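Local coordinates for HmuY protein (Prevotella intermedia, PDB 6R2H) that probably binds heme as a hemophore-like protein of the HmuY family, helping the bacterium to acquire it from its surroundings, at residues R37-Y42 with V113-R118; L11-D16 with F28-E33. All blocks are in the same frame, centred on the assembly; numbering follows the deposited sequence.

Contact 1: residues R37-Y42 with V113-R118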
loop_
_atom_site.group_PDB
_atom_site.type_symbol
_atom_site.label_atom_id
_atom_site.label_comp_id
_atom_site.label_asym_id
_atom_site.label_seq_id
_atom_site.Cartn_x
_atom_site.Cartn_y
_atom_site.Cartn_z
ATOM N N ARG A 37 -11.336 -9.657 11.887
ATOM C CA ARG A 37 -12.242 -8.772 11.170
ATOM C C ARG A 37 -13.432 -8.393 12.046
ATOM O O ARG A 37 -13.926 -9.195 12.839
ATOM C CB ARG A 37 -12.748 -9.432 9.888
ATOM C CG ARG A 37 -11.710 -10.310 9.216
ATOM C CD ARG A 37 -12.339 -10.954 8.019
ATOM N NE ARG A 37 -11.369 -11.136 6.960
ATOM C CZ ARG A 37 -11.705 -11.633 5.788
ATOM N NH1 ARG A 37 -12.965 -11.996 5.588
ATOM N NH2 ARG A 37 -10.801 -11.772 4.830
ATOM N N GLU A 38 -13.890 -7.152 11.860
ATOM C CA GLU A 38 -15.096 -6.622 12.469
ATOM C C GLU A 38 -16.052 -6.262 11.333
ATOM O O GLU A 38 -15.659 -5.525 10.423
ATOM C CB GLU A 38 -14.701 -5.389 13.286
ATOM C CG GLU A 38 -15.700 -4.953 14.346
ATOM C CD GLU A 38 -15.052 -4.038 15.368
ATOM O OE1 GLU A 38 -15.253 -2.802 15.292
ATOM O OE2 GLU A 38 -14.328 -4.563 16.227
ATOM N N PHE A 39 -17.271 -6.829 11.361
ATOM C CA PHE A 39 -18.284 -6.391 10.419
ATOM C C PHE A 39 -19.034 -5.227 11.039
ATOM O O PHE A 39 -19.539 -5.329 12.155
ATOM C CB PHE A 39 -19.145 -7.548 9.912
ATOM C CG PHE A 39 -18.374 -8.477 9.010
ATOM C CD1 PHE A 39 -17.619 -9.520 9.539
ATOM C CD2 PHE A 39 -18.364 -8.281 7.635
ATOM C CE1 PHE A 39 -16.871 -10.346 8.713
ATOM C CE2 PHE A 39 -17.628 -9.119 6.807
ATOM C CZ PHE A 39 -16.880 -10.145 7.347
ATOM N N ARG A 40 -19.048 -4.112 10.302
ATOM C CA ARG A 40 -19.566 -2.864 10.828
ATOM C C ARG A 40 -20.742 -2.417 9.967
ATOM O O ARG A 40 -20.609 -2.376 8.739
ATOM C CB ARG A 40 -18.451 -1.822 10.802
ATOM C CG ARG A 40 -17.273 -2.166 11.698
ATOM C CD ARG A 40 -16.315 -1.009 11.879
ATOM N NE ARG A 40 -15.141 -1.413 12.651
ATOM C CZ ARG A 40 -13.936 -0.857 12.516
ATOM N NH1 ARG A 40 -13.756 0.119 11.639
ATOM N NH2 ARG A 40 -12.922 -1.280 13.252
ATOM N N LYS A 41 -21.880 -2.126 10.624
ATOM C CA LYS A 41 -23.040 -1.554 9.954
ATOM C C LYS A 41 -23.058 -0.055 10.230
ATOM O O LYS A 41 -23.019 0.355 11.393
ATOM C CB LYS A 41 -24.344 -2.189 10.445
ATOM C CG LYS A 41 -25.580 -1.901 9.597
ATOM C CD LYS A 41 -26.838 -2.475 10.215
ATOM C CE LYS A 41 -28.038 -2.402 9.297
ATOM N NZ LYS A 41 -27.913 -3.362 8.172
ATOM N N TYR A 42 -23.118 0.742 9.152
ATOM C CA TYR A 42 -22.995 2.191 9.246
ATOM C C TYR A 42 -24.363 2.859 9.106
ATOM O O TYR A 42 -25.119 2.524 8.195
ATOM C CB TYR A 42 -21.973 2.714 8.230
ATOM C CG TYR A 42 -20.541 2.312 8.489
ATOM C CD1 TYR A 42 -19.744 3.025 9.376
ATOM C CD2 TYR A 42 -19.971 1.229 7.837
ATOM C CE1 TYR A 42 -18.428 2.668 9.626
ATOM C CE2 TYR A 42 -18.654 0.859 8.073
ATOM C CZ TYR A 42 -17.880 1.577 8.973
ATOM O OH TYR A 42 -16.580 1.227 9.212
ATOM N N VAL A 113 -10.299 -1.968 4.433
ATOM C CA VAL A 113 -11.491 -2.690 4.032
ATOM C C VAL A 113 -11.090 -4.040 3.453
ATOM O O VAL A 113 -10.442 -4.074 2.411
ATOM C CB VAL A 113 -12.306 -1.874 3.011
ATOM C CG1 VAL A 113 -13.544 -2.626 2.535
ATOM C CG2 VAL A 113 -12.707 -0.535 3.603
ATOM N N VAL A 114 -11.531 -5.132 4.106
ATOM C CA VAL A 114 -11.228 -6.487 3.651
ATOM C C VAL A 114 -12.409 -7.135 2.926
ATOM O O VAL A 114 -12.203 -8.085 2.174
ATOM C CB VAL A 114 -10.664 -7.416 4.748
ATOM C CG1 VAL A 114 -9.275 -6.989 5.190
ATOM C CG2 VAL A 114 -11.597 -7.555 5.936
ATOM N N ASP A 115 -13.640 -6.654 3.163
ATOM C CA ASP A 115 -14.823 -7.284 2.593
ATOM C C ASP A 115 -15.884 -6.226 2.316
ATOM O O ASP A 115 -16.434 -5.636 3.250
ATOM C CB ASP A 115 -15.424 -8.348 3.518
ATOM C CG ASP A 115 -16.498 -9.218 2.860
ATOM O OD1 ASP A 115 -17.029 -8.815 1.795
ATOM O OD2 ASP A 115 -16.780 -10.314 3.401
ATOM N N MET A 116 -16.203 -6.016 1.032
ATOM C CA MET A 116 -17.136 -4.944 0.712
ATOM C C MET A 116 -18.415 -5.505 0.096
ATOM O O MET A 116 -19.268 -4.747 -0.362
ATOM C CB MET A 116 -16.514 -3.860 -0.174
ATOM C CG MET A 116 -16.355 -4.252 -1.609
ATOM S SD MET A 116 -15.905 -2.759 -2.506
ATOM C CE MET A 116 -16.083 -3.321 -4.202
ATOM N N SER A 117 -18.574 -6.828 0.170
ATOM C CA SER A 117 -19.651 -7.519 -0.526
ATOM C C SER A 117 -21.037 -7.156 0.028
ATOM O O SER A 117 -22.035 -7.285 -0.675
ATOM C CB SER A 117 -19.422 -9.001 -0.502
ATOM O OG SER A 117 -19.689 -9.506 0.799
ATOM N N ARG A 118 -21.106 -6.706 1.285
ATOM C CA ARG A 118 -22.394 -6.441 1.906
ATOM C C ARG A 118 -22.600 -4.944 2.112
ATOM O O ARG A 118 -23.418 -4.537 2.942
ATOM C CB ARG A 118 -22.501 -7.153 3.256
ATOM C CG ARG A 118 -22.548 -8.665 3.165
ATOM C CD ARG A 118 -22.110 -9.102 4.590
ATOM N NE ARG A 118 -23.181 -9.201 5.585
ATOM C CZ ARG A 118 -22.985 -9.320 6.904
ATOM N NH1 ARG A 118 -21.760 -9.351 7.409
ATOM N NH2 ARG A 118 -24.016 -9.434 7.725
#
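The ring of Phe39 receives Asp115 at its edge and Arg118 obliquely, Arg118 turning its own guanidinium edge to the ring, while the guanidinium of Arg37 has one face laid against Val114. In the nine-stranded antiparallel sheet of the HmuY fold, strand 37-42 here meets the end of 105-115 and the turn after it; strand 124-132 runs between the two, so side chains on one side of the sheet do the reaching. Val114 CG2 sits 3.7 Å from Arg37 NE, above the guanidinium plane and displaced toward its rim. At the Phe39 edge, Asp115 OD2 lies 3.7 Å from CE2, with the carboxylate turned 77° from the ring. Arg118, the N-cap residue of helix 119-122, bends at chi3 (87°) and brings NH1 to 3.6 Å from Phe39 CD2, the guanidinium and ring planes 53° apart; its NE forms a salt bridge with Glu122. Val114 and Asp115 lie opposite the single residue Gly126, a classic beta bulge. No hydrogen bond spans the two segments; the contact rests on van der Waals packing of charged groups against Phe39 and Val114. The Asp115 carboxylate is fixed locally by an Asx turn: OD1 takes a bond from Ser117 N at 3.0 Å and another from Ser117 OG at 2.9 Å, both from the same face of its plane.

Contact 2: residues L11-D16 with F28-E33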
loop_
_atom_site.group_PDB
_atom_site.type_symbol
_atom_site.label_atom_id
_atom_site.label_comp_id
_atom_site.label_asym_id
_atom_site.label_seq_id
_atom_site.Cartn_x
_atom_site.Cartn_y
_atom_site.Cartn_z
ATOM N N LEU A 11 -1.223 -7.046 -11.645
ATOM C CA LEU A 11 -2.630 -6.801 -11.380
ATOM C C LEU A 11 -2.891 -7.134 -9.917
ATOM O O LEU A 11 -2.337 -8.098 -9.391
ATOM C CB LEU A 11 -3.475 -7.683 -12.303
ATOM C CG LEU A 11 -3.379 -7.352 -13.792
ATOM C CD1 LEU A 11 -4.258 -8.273 -14.622
ATOM C CD2 LEU A 11 -3.747 -5.900 -14.055
ATOM N N MET A 12 -3.719 -6.326 -9.259
ATOM C CA MET A 12 -3.927 -6.501 -7.829
ATOM C C MET A 12 -4.960 -7.600 -7.550
ATOM O O MET A 12 -5.892 -7.819 -8.322
ATOM C CB MET A 12 -4.367 -5.188 -7.171
ATOM C CG MET A 12 -3.227 -4.194 -7.000
ATOM S SD MET A 12 -1.842 -4.814 -6.010
ATOM C CE MET A 12 -2.480 -4.600 -4.342
ATOM N N PRO A 13 -4.808 -8.339 -6.429
ATOM C CA PRO A 13 -5.885 -9.183 -5.904
ATOM C C PRO A 13 -6.988 -8.382 -5.212
ATOM O O PRO A 13 -6.966 -7.157 -5.216
ATOM C CB PRO A 13 -5.152 -10.068 -4.878
ATOM C CG PRO A 13 -3.982 -9.224 -4.406
ATOM C CD PRO A 13 -3.576 -8.416 -5.624
ATOM N N GLY A 14 -7.956 -9.091 -4.620
ATOM C CA GLY A 14 -9.165 -8.476 -4.094
ATOM C C GLY A 14 -8.935 -7.841 -2.728
ATOM O O GLY A 14 -7.841 -7.938 -2.175
ATOM N N TYR A 15 -10.000 -7.238 -2.181
ATOM C CA TYR A 15 -9.980 -6.505 -0.921
ATOM C C TYR A 15 -9.462 -7.327 0.261
ATOM O O TYR A 15 -9.167 -6.775 1.325
ATOM C CB TYR A 15 -11.362 -5.916 -0.642
ATOM C CG TYR A 15 -11.544 -4.591 -1.330
ATOM C CD1 TYR A 15 -11.930 -4.532 -2.658
ATOM C CD2 TYR A 15 -11.277 -3.398 -0.668
ATOM C CE1 TYR A 15 -12.064 -3.310 -3.303
ATOM C CE2 TYR A 15 -11.413 -2.171 -1.300
ATOM C CZ TYR A 15 -11.805 -2.128 -2.626
ATOM O OH TYR A 15 -11.943 -0.923 -3.259
ATOM N N ASP A 16 -9.341 -8.641 0.086
ATOM C CA ASP A 16 -8.970 -9.444 1.245
ATOM C C ASP A 16 -7.485 -9.802 1.202
ATOM O O ASP A 16 -7.009 -10.530 2.070
ATOM C CB ASP A 16 -9.911 -10.636 1.470
ATOM C CG ASP A 16 -9.866 -11.657 0.353
ATOM O OD1 ASP A 16 -9.556 -11.263 -0.794
ATOM O OD2 ASP A 16 -10.148 -12.833 0.640
ATOM N N PHE A 28 7.672 -10.801 -5.626
ATOM C CA PHE A 28 6.597 -10.537 -4.688
ATOM C C PHE A 28 5.829 -11.813 -4.348
ATOM O O PHE A 28 5.899 -12.811 -5.062
ATOM C CB PHE A 28 5.711 -9.392 -5.176
ATOM C CG PHE A 28 4.662 -9.769 -6.185
ATOM C CD1 PHE A 28 4.963 -9.840 -7.535
ATOM C CD2 PHE A 28 3.360 -10.026 -5.779
ATOM C CE1 PHE A 28 3.974 -10.162 -8.458
ATOM C CE2 PHE A 28 2.371 -10.342 -6.701
ATOM C CZ PHE A 28 2.681 -10.415 -8.040
ATOM N N GLU A 29 5.106 -11.753 -3.228
ATOM C CA GLU A 29 4.251 -12.836 -2.784
ATOM C C GLU A 29 2.875 -12.251 -2.474
ATOM O O GLU A 29 2.766 -11.132 -1.981
ATOM C CB GLU A 29 4.854 -13.480 -1.532
ATOM C CG GLU A 29 5.835 -14.607 -1.789
ATOM C CD GLU A 29 6.490 -15.086 -0.502
ATOM O OE1 GLU A 29 7.714 -14.932 -0.387
ATOM O OE2 GLU A 29 5.776 -15.610 0.387
ATOM N N GLN A 30 1.824 -13.022 -2.758
ATOM C CA GLN A 30 0.469 -12.634 -2.414
ATOM C C GLN A 30 0.070 -13.327 -1.113
ATOM O O GLN A 30 0.439 -14.474 -0.904
ATOM C CB GLN A 30 -0.449 -13.031 -3.567
ATOM C CG GLN A 30 -1.858 -13.404 -3.124
ATOM C CD GLN A 30 -2.853 -13.273 -4.246
ATOM O OE1 GLN A 30 -2.558 -12.709 -5.302
ATOM N NE2 GLN A 30 -4.041 -13.812 -4.020
ATOM N N GLN A 31 -0.696 -12.642 -0.257
ATOM C CA GLN A 31 -1.192 -13.256 0.967
ATOM C C GLN A 31 -2.440 -12.522 1.458
ATOM O O GLN A 31 -2.531 -11.317 1.289
ATOM C CB GLN A 31 -0.073 -13.253 2.011
ATOM C CG GLN A 31 -0.389 -14.042 3.269
ATOM C CD GLN A 31 0.780 -14.017 4.223
ATOM O OE1 GLN A 31 0.947 -13.089 5.014
ATOM N NE2 GLN A 31 1.615 -15.041 4.159
ATOM N N ALA A 32 -3.390 -13.243 2.070
ATOM C CA ALA A 32 -4.608 -12.641 2.610
ATOM C C ALA A 32 -4.263 -11.795 3.827
ATOM O O ALA A 32 -3.301 -12.104 4.522
ATOM C CB ALA A 32 -5.609 -13.708 3.000
ATOM N N GLU A 33 -5.050 -10.739 4.065
ATOM C CA GLU A 33 -5.081 -10.095 5.368
ATOM C C GLU A 33 -5.393 -11.150 6.427
ATOM O O GLU A 33 -6.373 -11.892 6.299
ATOM C CB GLU A 33 -6.176 -9.027 5.427
ATOM C CG GLU A 33 -6.327 -8.401 6.812
ATOM C CD GLU A 33 -5.031 -7.838 7.381
ATOM O OE1 GLU A 33 -4.360 -7.041 6.678
ATOM O OE2 GLU A 33 -4.676 -8.212 8.513
#
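Pro13 sets CB over the face of the Gln30 amide, the two side chains running antiparallel. Gln30 OE1 is 3.7 Å from Pro13 CB, and the amide carbon and nitrogen stay near the same carbon, so an apolar ring rests against a polar group without a hydrogen bond between them. With chi2 at 158° the Gln30 chain stays stretched and carries its amide across to Pro13. Three residues further along the loop, the backbone takes over. Asp16 O accepts a hydrogen bond from Glu33 N at 2.8 Å, and the same oxygen meets Ala32 CA at 3.2 Å in a CA-H...O contact. Ala32 CB and Glu33 CB also lie close to this oxygen, Ala32 CB at 3.6 Å. A bend at chi2 (54°) leads the Glu33 carboxylate away from the loop, where OE1 accepts a hydrogen bond from Trp18 NE1 and OE2 one from Gly35 N. The loop entering strand 17-21 lies beside strand 28-32, that strand's partner in the four-stranded antiparallel sheet, and the contact is that of a connecting loop fastened just beyond the end of outer strand 28-32, where the chain leaves one sheet of the HmuY fold for the other.

Only contact 1 joins strands that are not neighbours, with 124-132 lying between them; contact 2 joins a loop to the end of a strand, and the chemistry differs accordingly. Contact 1 is partly buried and lies toward one end of the nine-stranded sheet, relying on an aromatic ring, an aliphatic branch and charged groups. Contact 2 is nearer the surface but closer to the centre of the chain; a backbone hydrogen bond anchors its loop just past an outer strand of the smaller sheet. Their centres are about 17 Å apart, and they meet through Val113 and Val114 of contact 1, which pack on Tyr15, Asp16 and Glu33 of contact 2. Strand 28-32 is followed directly by strand 37-42, carrying the chain from one contact to the other.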